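Local atomic coordinates of quinoline 2-oxidoreductase large subunit (PDB entry 1T3Q), a protein that binds the molybdenum centre and pterin cytosine dinucleotide as the large subunit of quinoline 2-oxidoreductase, a molybdenum hydroxylase that probably oxidises quinoline at C2. Residues Y426-N431 with R725-P730; E399-N404 with L458-F463. One frame throughout, in Å; residues are numbered along the deposited sequence.

Both contacts lie on the same four-stranded sheet, each at one of its outermost strands: contact 1 at the end region of 722-726, contact 2 on 454-467. Helix 426-437, which supplies one side of contact 1, also lies against contact 2. I430 of that helix reaches R401 and V462 of contact 2, with I430 CD1 3.6 Å from R401 CB. The centres of the contacts are about 13 Å apart. Contact 1 is small and partly buried, with an exposed glutamine laid against a leucine. Contact 2 is buried, with an arginine laid against two valines and its charge matched by acids of another helix. Neither contact has a hydrogen bond between its two segments.

Contact 1: Y426-N431 with R725-P730; sequences YLQTIN and RHLETP
This is a small van der Waals contact between the start of helix 426-437 and segment 725-730, at the end region of edge strand 722-726. L727 carries one side of it and meets Q428 and T429 of the helix. The backbones stay well apart, with the CA atoms of T429 and L727 8.0 Å from each other. The side chain of L727 bridges this distance with both of its methyl groups. L727 CD1 lies 3.6 Å from Q428 CG. L727 CD2 lies farther along the glutamine, 3.7 Å from Q428 CD and as far from Q428 NE2. The leucine fork thus touches the methylene and amide parts of one side chain. Q428 has CG anti to its backbone nitrogen (chi1 178°) and runs on extended, which brings its length across the leucine.

T429 is the second helix residue to meet L727. Its OG1 is 3.8 Å from L727 CD1, a van der Waals contact. The threonine hydroxyl finds its polar partner in its own helix, at T425 O, and has a weak bond to N639. Behind the contact, V663 of strand 655-665 touches both T429 and L727. E664 of that strand bonds to the backbone of L727.

Q428 is exposed, while T429 is buried. The contact therefore runs from the surface inward. Across it there is no hydrogen bond and no charge pair. Over a modest 128 Å² of surface, the two segments give each other van der Waals contact and probably partial shielding of L727 from water. V663 and the backbone bond to E664 also hold L727 in place.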
ATOM      1  N   TYR B 426     -15.502  30.918  34.063  1.00 21.45           N
ATOM      2  CA  TYR B 426     -14.384  31.344  34.893  1.00 20.62           C
ATOM      3  C   TYR B 426     -14.692  31.328  36.384  1.00 21.29           C
ATOM      4  O   TYR B 426     -14.005  30.660  37.155  1.00 21.33           O
ATOM      5  CB  TYR B 426     -13.925  32.752  34.501  1.00 22.10           C
ATOM      6  CG  TYR B 426     -13.609  32.952  33.035  1.00 21.36           C
ATOM      7  CD1 TYR B 426     -13.326  31.873  32.194  1.00 19.85           C
ATOM      8  CD2 TYR B 426     -13.556  34.237  32.496  1.00 21.88           C
ATOM      9  CE1 TYR B 426     -12.997  32.073  30.854  1.00 22.11           C
ATOM     10  CE2 TYR B 426     -13.229  34.448  31.165  1.00 22.83           C
ATOM     11  CZ  TYR B 426     -12.950  33.367  30.347  1.00 22.37           C
ATOM     12  OH  TYR B 426     -12.613  33.585  29.031  1.00 22.20           O
ATOM     13  N   LEU B 427     -15.716  32.075  36.794  1.00 20.96           N
ATOM     14  CA  LEU B 427     -16.084  32.143  38.202  1.00 20.52           C
ATOM     15  C   LEU B 427     -16.452  30.781  38.769  1.00 20.87           C
ATOM     16  O   LEU B 427     -15.957  30.389  39.825  1.00 21.40           O
ATOM     17  CB  LEU B 427     -17.259  33.109  38.418  1.00 20.26           C
ATOM     18  CG  LEU B 427     -17.690  33.235  39.888  1.00 21.12           C
ATOM     19  CD1 LEU B 427     -16.516  33.735  40.721  1.00 22.19           C
ATOM     20  CD2 LEU B 427     -18.870  34.186  40.017  1.00 21.92           C
ATOM     21  N   GLN B 428     -17.322  30.061  38.070  1.00 20.54           N
ATOM     22  CA  GLN B 428     -17.753  28.750  38.537  1.00 22.38           C
ATOM     23  C   GLN B 428     -16.583  27.777  38.663  1.00 21.79           C
ATOM     24  O   GLN B 428     -16.602  26.886  39.515  1.00 20.29           O
ATOM     25  CB  GLN B 428     -18.830  28.179  37.611  1.00 24.61           C
ATOM     26  CG  GLN B 428     -19.294  26.783  37.996  1.00 31.49           C
ATOM     27  CD  GLN B 428     -20.600  26.381  37.329  1.00 33.54           C
ATOM     28  OE1 GLN B 428     -20.914  26.825  36.221  1.00 34.27           O
ATOM     29  NE2 GLN B 428     -21.360  25.519  37.997  1.00 33.24           N
ATOM     30  N   THR B 429     -15.562  27.953  37.830  1.00 20.11           N
ATOM     31  CA  THR B 429     -14.386  27.082  37.901  1.00 20.10           C
ATOM     32  C   THR B 429     -13.631  27.315  39.209  1.00 18.88           C
ATOM     33  O   THR B 429     -13.228  26.370  39.883  1.00 20.16           O
ATOM     34  CB  THR B 429     -13.430  27.328  36.716  1.00 18.12           C
ATOM     35  OG1 THR B 429     -14.012  26.790  35.522  1.00 17.92           O
ATOM     36  CG2 THR B 429     -12.087  26.668  36.964  1.00 21.35           C
ATOM     37  N   ILE B 430     -13.444  28.580  39.567  1.00 18.97           N
ATOM     38  CA  ILE B 430     -12.752  28.928  40.800  1.00 18.95           C
ATOM     39  C   ILE B 430     -13.474  28.311  42.004  1.00 20.43           C
ATOM     40  O   ILE B 430     -12.847  27.722  42.884  1.00 19.62           O
ATOM     41  CB  ILE B 430     -12.702  30.459  40.987  1.00 18.41           C
ATOM     42  CG1 ILE B 430     -11.920  31.101  39.834  1.00 20.54           C
ATOM     43  CG2 ILE B 430     -12.076  30.798  42.334  1.00 19.76           C
ATOM     44  CD1 ILE B 430     -11.949  32.622  39.835  1.00 18.69           C
ATOM     45  N   ASN B 431     -14.798  28.448  42.029  1.00 20.83           N
ATOM     46  CA  ASN B 431     -15.610  27.925  43.120  1.00 21.73           C
ATOM     47  C   ASN B 431     -15.591  26.405  43.193  1.00 22.19           C
ATOM     48  O   ASN B 431     -15.491  25.833  44.279  1.00 23.67           O
ATOM     49  CB  ASN B 431     -17.054  28.413  42.973  1.00 22.22           C
ATOM     50  CG  ASN B 431     -17.196  29.901  43.229  1.00 23.55           C
ATOM     51  OD1 ASN B 431     -18.161  30.533  42.789  1.00 27.54           O
ATOM     52  ND2 ASN B 431     -16.245  30.468  43.955  1.00 22.26           N
ATOM     53  N   ARG B 725     -13.329  17.253  37.298  1.00 20.83           N
ATOM     54  CA  ARG B 725     -14.729  17.641  37.268  1.00 23.22           C
ATOM     55  C   ARG B 725     -14.934  18.434  35.976  1.00 22.77           C
ATOM     56  O   ARG B 725     -14.003  19.086  35.482  1.00 22.32           O
ATOM     57  CB  ARG B 725     -15.096  18.454  38.515  1.00 24.33           C
ATOM     58  CG  ARG B 725     -15.211  17.583  39.771  1.00 25.05           C
ATOM     59  CD  ARG B 725     -16.296  16.530  39.579  1.00 28.78           C
ATOM     60  NE  ARG B 725     -16.346  15.516  40.633  1.00 33.49           N
ATOM     61  N   HIS B 726     -16.140  18.360  35.421  1.00 22.60           N
ATOM     62  CA  HIS B 726     -16.450  19.031  34.161  1.00 21.67           C
ATOM     63  C   HIS B 726     -17.589  20.049  34.221  1.00 23.40           C
ATOM     64  O   HIS B 726     -18.538  19.907  34.999  1.00 21.42           O
ATOM     65  CB  HIS B 726     -16.825  17.989  33.103  1.00 21.89           C
ATOM     66  CG  HIS B 726     -15.826  16.885  32.944  1.00 21.32           C
ATOM     67  ND1 HIS B 726     -14.730  16.986  32.115  1.00 20.09           N
ATOM     68  CD2 HIS B 726     -15.763  15.653  33.506  1.00 19.31           C
ATOM     69  CE1 HIS B 726     -14.035  15.864  32.170  1.00 20.77           C
ATOM     70  NE2 HIS B 726     -14.640  15.039  33.007  1.00 21.74           N
ATOM     71  N   LEU B 727     -17.471  21.072  33.380  1.00 22.45           N
ATOM     72  CA  LEU B 727     -18.484  22.108  33.225  1.00 22.85           C
ATOM     73  C   LEU B 727     -18.614  22.226  31.713  1.00 23.29           C
ATOM     74  O   LEU B 727     -17.634  22.015  30.994  1.00 22.67           O
ATOM     75  CB  LEU B 727     -18.021  23.442  33.817  1.00 22.19           C
ATOM     76  CG  LEU B 727     -17.835  23.506  35.334  1.00 23.34           C
ATOM     77  CD1 LEU B 727     -17.321  24.891  35.719  1.00 24.73           C
ATOM     78  CD2 LEU B 727     -19.155  23.209  36.032  1.00 24.94           C
ATOM     79  N   GLU B 728     -19.808  22.534  31.218  1.00 23.43           N
ATOM     80  CA  GLU B 728     -19.999  22.661  29.776  1.00 24.22           C
ATOM     81  C   GLU B 728     -20.702  23.945  29.363  1.00 24.74           C
ATOM     82  O   GLU B 728     -21.857  24.187  29.720  1.00 25.66           O
ATOM     83  CB  GLU B 728     -20.776  21.459  29.218  1.00 26.11           C
ATOM     84  CG  GLU B 728     -20.021  20.132  29.313  1.00 29.77           C
ATOM     85  CD  GLU B 728     -20.744  18.984  28.629  1.00 32.86           C
ATOM     86  OE1 GLU B 728     -21.949  18.797  28.889  1.00 37.26           O
ATOM     87  OE2 GLU B 728     -20.109  18.258  27.836  1.00 31.57           O
ATOM     88  N   THR B 729     -19.980  24.774  28.617  1.00 23.16           N
ATOM     89  CA  THR B 729     -20.520  26.022  28.100  1.00 21.68           C
ATOM     90  C   THR B 729     -20.341  25.880  26.594  1.00 20.98           C
ATOM     91  O   THR B 729     -19.267  26.154  26.053  1.00 20.88           O
ATOM     92  CB  THR B 729     -19.738  27.242  28.612  1.00 22.46           C
ATOM     93  OG1 THR B 729     -19.690  27.207  30.043  1.00 21.53           O
ATOM     94  CG2 THR B 729     -20.429  28.535  28.172  1.00 21.53           C
ATOM     95  N   PRO B 730     -21.395  25.425  25.901  1.00 20.64           N
ATOM     96  CA  PRO B 730     -21.384  25.217  24.453  1.00 20.08           C
ATOM     97  C   PRO B 730     -21.009  26.439  23.635  1.00 20.37           C
ATOM     98  O   PRO B 730     -21.436  27.559  23.926  1.00 17.80           O
ATOM     99  CB  PRO B 730     -22.814  24.756  24.150  1.00 22.26           C
ATOM    100  CG  PRO B 730     -23.278  24.166  25.439  1.00 23.11           C
ATOM    101  CD  PRO B 730     -22.726  25.125  26.458  1.00 21.36           C
TER

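Contact 2: E399-N404 with L458-F463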
ATOM      1  N   GLU B 399     -10.145  33.540  46.398  1.00 20.35           N
ATOM      2  CA  GLU B 399     -10.818  34.822  46.596  1.00 21.21           C
ATOM      3  C   GLU B 399     -10.208  35.958  45.776  1.00 21.27           C
ATOM      4  O   GLU B 399     -10.936  36.756  45.189  1.00 21.60           O
ATOM      5  CB  GLU B 399     -10.815  35.189  48.086  1.00 22.48           C
ATOM      6  CG  GLU B 399     -11.485  36.526  48.438  1.00 23.57           C
ATOM      7  CD  GLU B 399     -12.917  36.636  47.940  1.00 27.01           C
ATOM      8  OE1 GLU B 399     -13.643  35.619  47.954  1.00 26.85           O
ATOM      9  OE2 GLU B 399     -13.327  37.749  47.545  1.00 28.62           O
ATOM     10  N   ILE B 400      -8.881  36.044  45.726  1.00 21.09           N
ATOM     11  CA  ILE B 400      -8.275  37.123  44.954  1.00 21.26           C
ATOM     12  C   ILE B 400      -8.628  36.984  43.472  1.00 21.97           C
ATOM     13  O   ILE B 400      -8.739  37.986  42.756  1.00 22.13           O
ATOM     14  CB  ILE B 400      -6.741  37.181  45.133  1.00 21.66           C
ATOM     15  CG1 ILE B 400      -6.220  38.520  44.594  1.00 21.59           C
ATOM     16  CG2 ILE B 400      -6.068  36.016  44.407  1.00 20.21           C
ATOM     17  CD1 ILE B 400      -4.788  38.830  44.987  1.00 23.22           C
ATOM     18  N   ARG B 401      -8.820  35.751  43.011  1.00 20.31           N
ATOM     19  CA  ARG B 401      -9.185  35.524  41.620  1.00 20.55           C
ATOM     20  C   ARG B 401     -10.640  35.922  41.357  1.00 21.00           C
ATOM     21  O   ARG B 401     -10.949  36.479  40.308  1.00 21.02           O
ATOM     22  CB  ARG B 401      -8.924  34.063  41.229  1.00 19.43           C
ATOM     23  CG  ARG B 401      -7.434  33.762  41.061  1.00 17.77           C
ATOM     24  CD  ARG B 401      -7.165  32.289  40.787  1.00 19.10           C
ATOM     25  NE  ARG B 401      -5.765  32.028  40.440  1.00 18.30           N
ATOM     26  CZ  ARG B 401      -4.753  32.007  41.302  1.00 17.31           C
ATOM     27  NH1 ARG B 401      -4.961  32.234  42.593  1.00 20.27           N
ATOM     28  NH2 ARG B 401      -3.522  31.744  40.869  1.00 18.60           N
ATOM     29  N   ARG B 402     -11.531  35.651  42.310  1.00 21.03           N
ATOM     30  CA  ARG B 402     -12.936  36.030  42.150  1.00 22.80           C
ATOM     31  C   ARG B 402     -13.065  37.537  41.950  1.00 23.07           C
ATOM     32  O   ARG B 402     -13.955  38.006  41.245  1.00 23.46           O
ATOM     33  CB  ARG B 402     -13.758  35.663  43.386  1.00 22.52           C
ATOM     34  CG  ARG B 402     -13.885  34.188  43.659  1.00 25.00           C
ATOM     35  CD  ARG B 402     -14.927  33.942  44.743  1.00 25.27           C
ATOM     36  NE  ARG B 402     -14.996  32.524  45.070  1.00 28.72           N
ATOM     37  CZ  ARG B 402     -14.338  31.958  46.074  1.00 26.72           C
ATOM     38  NH1 ARG B 402     -13.565  32.690  46.864  1.00 26.12           N
ATOM     39  NH2 ARG B 402     -14.434  30.650  46.268  1.00 28.12           N
ATOM     40  N   ARG B 403     -12.177  38.290  42.587  1.00 22.77           N
ATOM     41  CA  ARG B 403     -12.211  39.746  42.506  1.00 23.27           C
ATOM     42  C   ARG B 403     -11.617  40.336  41.232  1.00 22.93           C
ATOM     43  O   ARG B 403     -11.701  41.544  41.013  1.00 22.25           O
ATOM     44  CB  ARG B 403     -11.495  40.342  43.722  1.00 22.66           C
ATOM     45  CG  ARG B 403     -12.077  39.882  45.044  1.00 23.32           C
ATOM     46  CD  ARG B 403     -11.340  40.474  46.224  1.00 23.55           C
ATOM     47  NE  ARG B 403     -11.909  40.016  47.487  1.00 24.04           N
ATOM     48  CZ  ARG B 403     -11.568  40.493  48.677  1.00 24.98           C
ATOM     49  NH1 ARG B 403     -12.143  40.014  49.770  1.00 25.25           N
ATOM     50  NH2 ARG B 403     -10.655  41.449  48.776  1.00 24.07           N
ATOM     51  N   ASN B 404     -11.029  39.496  40.388  1.00 22.41           N
ATOM     52  CA  ASN B 404     -10.419  39.991  39.156  1.00 22.26           C
ATOM     53  C   ASN B 404     -10.857  39.279  37.885  1.00 22.68           C
ATOM     54  O   ASN B 404     -10.591  39.747  36.778  1.00 22.00           O
ATOM     55  CB  ASN B 404      -8.901  39.916  39.285  1.00 22.22           C
ATOM     56  CG  ASN B 404      -8.364  40.889  40.308  1.00 22.70           C
ATOM     57  OD1 ASN B 404      -8.312  42.096  40.060  1.00 23.59           O
ATOM     58  ND2 ASN B 404      -7.976  40.376  41.471  1.00 19.77           N
ATOM     59  N   LEU B 458      -0.094  24.245  48.400  1.00 19.10           N
ATOM     60  CA  LEU B 458      -1.220  24.198  47.485  1.00 19.17           C
ATOM     61  C   LEU B 458      -0.987  25.236  46.402  1.00 19.27           C
ATOM     62  O   LEU B 458      -0.643  26.377  46.701  1.00 18.92           O
ATOM     63  CB  LEU B 458      -2.521  24.531  48.223  1.00 19.54           C
ATOM     64  CG  LEU B 458      -3.753  24.731  47.331  1.00 19.70           C
ATOM     65  CD1 LEU B 458      -4.124  23.420  46.660  1.00 21.09           C
ATOM     66  CD2 LEU B 458      -4.917  25.242  48.172  1.00 21.32           C
ATOM     67  N   GLY B 459      -1.172  24.839  45.149  1.00 19.08           N
ATOM     68  CA  GLY B 459      -0.985  25.763  44.047  1.00 19.69           C
ATOM     69  C   GLY B 459      -2.247  25.839  43.215  1.00 19.70           C
ATOM     70  O   GLY B 459      -2.871  24.814  42.937  1.00 19.42           O
ATOM     71  N   VAL B 460      -2.628  27.049  42.815  1.00 18.82           N
ATOM     72  CA  VAL B 460      -3.833  27.239  42.021  1.00 19.11           C
ATOM     73  C   VAL B 460      -3.541  27.891  40.679  1.00 18.64           C
ATOM     74  O   VAL B 460      -2.700  28.784  40.578  1.00 19.21           O
ATOM     75  CB  VAL B 460      -4.863  28.109  42.778  1.00 19.49           C
ATOM     76  CG1 VAL B 460      -6.089  28.369  41.901  1.00 21.00           C
ATOM     77  CG2 VAL B 460      -5.277  27.408  44.057  1.00 21.54           C
ATOM     78  N   SER B 461      -4.238  27.426  39.651  1.00 19.36           N
ATOM     79  CA  SER B 461      -4.090  27.976  38.311  1.00 18.97           C
ATOM     80  C   SER B 461      -5.433  27.961  37.594  1.00 19.60           C
ATOM     81  O   SER B 461      -6.040  26.905  37.423  1.00 19.45           O
ATOM     82  CB  SER B 461      -3.075  27.164  37.503  1.00 19.24           C
ATOM     83  OG  SER B 461      -3.027  27.624  36.164  1.00 18.24           O
ATOM     84  N   VAL B 462      -5.896  29.141  37.190  1.00 19.45           N
ATOM     85  CA  VAL B 462      -7.155  29.275  36.469  1.00 17.65           C
ATOM     86  C   VAL B 462      -6.801  29.787  35.078  1.00 18.15           C
ATOM     87  O   VAL B 462      -5.998  30.711  34.939  1.00 18.85           O
ATOM     88  CB  VAL B 462      -8.094  30.267  37.180  1.00 19.53           C
ATOM     89  CG1 VAL B 462      -9.378  30.435  36.381  1.00 19.50           C
ATOM     90  CG2 VAL B 462      -8.402  29.758  38.592  1.00 17.49           C
ATOM     91  N   PHE B 463      -7.399  29.195  34.051  1.00 18.55           N
ATOM     92  CA  PHE B 463      -7.078  29.590  32.686  1.00 19.48           C
ATOM     93  C   PHE B 463      -8.251  29.625  31.718  1.00 19.56           C
ATOM     94  O   PHE B 463      -9.359  29.175  32.016  1.00 19.04           O
ATOM     95  CB  PHE B 463      -6.057  28.607  32.095  1.00 18.35           C
ATOM     96  CG  PHE B 463      -6.663  27.278  31.708  1.00 19.78           C
ATOM     97  CD1 PHE B 463      -6.944  26.316  32.675  1.00 19.47           C
ATOM     98  CD2 PHE B 463      -7.045  27.031  30.391  1.00 19.14           C
ATOM     99  CE1 PHE B 463      -7.603  25.134  32.340  1.00 17.99           C
ATOM    100  CE2 PHE B 463      -7.706  25.853  30.045  1.00 20.16           C
ATOM    101  CZ  PHE B 463      -7.987  24.901  31.026  1.00 18.57           C
TER
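The R401 guanidinium has V460 over one face, where V460 CG1 sits 3.8 Å above the plane and over its centre. V462 CG2 meets the guanidinium obliquely, while the side chain of V462 runs past that of R401 in the opposite direction, with V462 CG2 3.6 Å from R401 CD. R401 is extended from CG to NE (chi2 175°), so its aliphatic part passes V462 and its charged end reaches V460. R401 NH2 is 3.1 Å from V460 O, but the angle is too poor for a hydrogen bond. The charge is met instead by E383 and D387 of helix 375-393, which form salt bridges with NH2 and NH1. NH1 also bonds to P397 O. These partners probably fix the rotation of the buried guanidinium.

A second flat group, that of R403, has E399 OE2 at its edge, 2.7 Å from R403 NE. E399 OE1 also pairs with R402 NH1, giving a network within the segment.

The contact joins helix 397-402 to strand 454-467. V460 and V462 point toward helix 397-402. I430 of helix 426-437 touches R401 and V462. S461 points away and meets helix 744-761. Strand 636-649 bonds to the backbone of G459, S461 and F463.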